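Long-range contact in flagellar motor switch protein FliG (Aquifex aeolicus, PDB 3HJL), which probably forms part of the rotor-mounted switch complex at the base of the bacterial flagellum, where the direction of flagellar rotation is set: residues Glu241-Leu246 / Gln276-Asn281. Residues are numbered along the deposited sequence; the frame is centred on the assembly and turned at random.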
# COMPACT_ATOMS: atom_id res chain seq x y z
N GLU A 241 4.24 22.42 -28.75
CA GLU A 241 4.26 21.99 -30.14
C GLU A 241 3.04 22.53 -30.92
O GLU A 241 3.15 22.80 -32.12
CB GLU A 241 4.30 20.46 -30.22
CG GLU A 241 5.57 19.81 -29.61
CD GLU A 241 6.83 20.00 -30.45
OE1 GLU A 241 7.06 19.19 -31.38
OE2 GLU A 241 7.63 20.91 -30.13
N ASP A 242 1.91 22.78 -30.23
CA ASP A 242 0.68 23.30 -30.87
C ASP A 242 0.79 24.77 -31.32
O ASP A 242 -0.14 25.29 -31.92
CB ASP A 242 -0.54 23.15 -29.94
CG ASP A 242 -0.85 21.71 -29.60
OD1 ASP A 242 -0.78 20.84 -30.50
OD2 ASP A 242 -1.21 21.45 -28.42
N ILE A 243 1.90 25.43 -31.01
CA ILE A 243 2.18 26.77 -31.55
C ILE A 243 2.15 26.77 -33.11
O ILE A 243 1.80 27.78 -33.72
CB ILE A 243 3.52 27.33 -30.98
CG1 ILE A 243 3.35 27.66 -29.49
CG2 ILE A 243 3.94 28.58 -31.73
CD1 ILE A 243 4.64 28.11 -28.78
N ARG A 244 2.49 25.63 -33.72
CA ARG A 244 2.36 25.42 -35.17
C ARG A 244 0.95 25.68 -35.72
O ARG A 244 0.80 26.14 -36.86
CB ARG A 244 2.72 23.97 -35.53
CG ARG A 244 4.17 23.59 -35.36
CD ARG A 244 4.42 22.26 -36.05
NE ARG A 244 5.74 21.70 -35.78
CZ ARG A 244 6.09 21.06 -34.67
NH1 ARG A 244 5.21 20.82 -33.70
NH2 ARG A 244 7.33 20.60 -34.56
N LYS A 245 -0.08 25.32 -34.94
CA LYS A 245 -1.48 25.50 -35.35
C LYS A 245 -1.92 26.97 -35.42
O LYS A 245 -2.83 27.31 -36.18
CB LYS A 245 -2.43 24.77 -34.38
CG LYS A 245 -2.24 23.25 -34.29
CD LYS A 245 -3.18 22.67 -33.24
CE LYS A 245 -3.00 21.17 -33.09
NZ LYS A 245 -3.88 20.60 -32.02
N LEU A 246 -1.27 27.83 -34.63
CA LEU A 246 -1.63 29.25 -34.55
C LEU A 246 -1.29 30.01 -35.83
O LEU A 246 -0.41 29.60 -36.60
CB LEU A 246 -0.93 29.91 -33.35
CG LEU A 246 -1.24 29.33 -31.96
CD1 LEU A 246 -0.47 30.07 -30.90
CD2 LEU A 246 -2.74 29.35 -31.66
N GLN A 276 11.23 29.70 -36.40
CA GLN A 276 10.92 30.57 -37.55
C GLN A 276 9.51 31.16 -37.50
O GLN A 276 9.27 32.24 -38.05
CB GLN A 276 11.12 29.82 -38.88
CG GLN A 276 12.56 29.42 -39.19
CD GLN A 276 13.54 30.59 -39.21
OE1 GLN A 276 13.16 31.73 -39.52
NE2 GLN A 276 14.80 30.32 -38.88
N LYS A 277 8.58 30.46 -36.84
CA LYS A 277 7.22 30.96 -36.67
C LYS A 277 7.19 32.26 -35.86
O LYS A 277 6.45 33.19 -36.19
CB LYS A 277 6.36 29.90 -35.99
CG LYS A 277 4.89 30.21 -36.00
CD LYS A 277 4.04 28.96 -36.15
CE LYS A 277 2.58 29.32 -36.40
NZ LYS A 277 2.37 30.07 -37.67
N PHE A 278 8.02 32.33 -34.81
CA PHE A 278 8.16 33.54 -34.00
C PHE A 278 9.05 34.59 -34.68
O PHE A 278 8.65 35.75 -34.80
CB PHE A 278 8.71 33.22 -32.60
CG PHE A 278 7.67 32.70 -31.64
CD1 PHE A 278 6.76 33.57 -31.05
CD2 PHE A 278 7.62 31.34 -31.30
CE1 PHE A 278 5.80 33.10 -30.16
CE2 PHE A 278 6.67 30.87 -30.40
CZ PHE A 278 5.76 31.74 -29.83
N LEU A 279 10.22 34.16 -35.14
CA LEU A 279 11.19 35.05 -35.82
C LEU A 279 10.65 35.77 -37.06
O LEU A 279 10.99 36.93 -37.30
CB LEU A 279 12.46 34.27 -36.20
CG LEU A 279 13.34 33.78 -35.05
CD1 LEU A 279 14.34 32.76 -35.57
CD2 LEU A 279 14.04 34.95 -34.34
N SER A 280 9.81 35.10 -37.84
CA SER A 280 9.23 35.69 -39.05
C SER A 280 8.18 36.76 -38.78
O SER A 280 7.79 37.48 -39.69
CB SER A 280 8.61 34.61 -39.93
OG SER A 280 7.49 34.03 -39.29
N ASN A 281 7.68 36.83 -37.54
CA ASN A 281 6.69 37.83 -37.13
C ASN A 281 7.28 39.01 -36.35
O ASN A 281 6.56 39.93 -35.97
CB ASN A 281 5.57 37.14 -36.33
CG ASN A 281 4.63 36.35 -37.23
OD1 ASN A 281 4.06 36.89 -38.18
ND2 ASN A 281 4.45 35.07 -36.93
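K277 reaches from helix 272-279 to carbonyl oxygens of the 3-10 turn 241-244 and the residues after it. Its CB points toward them, and CG, anti to the backbone N (chi1 -169°), carries the chain out from its own helix. CD then lies 3.5 Å from I243 O and near R244 CA. CE meets two carbonyl oxygens at once, set roughly at right angles about it, 3.2 Å to I243 O and 3.0 Å to L246 O. A bend at chi4 (63°) lays the CE-NZ end alongside L246 O, with NZ at 3.0 Å in a weak, poorly directed hydrogen bond. Lysine suits this place because its side chain also touches I251, while the ammonium meets a backbone acceptor. In the all-helical C-terminal domain of FliG, the contact thus joins the lead into helix 248-255 to helix 272-279. On the buried side, I243 and F278 cross at about a right angle: I243 CD1 meets the ring edge at F278 CE2, 3.8 Å away. A branched aliphatic suits this edge, since CG2 touches the same carbon; the long, flat phenylalanine brings CE2 and CZ up to both branches. Were K277 replaced by an alanine, L246 O would probably lose its ammonium partner and a gap would open beside I243 O. R244, whose CB points away from 276-281, pairs with D273 and, weakly, E241.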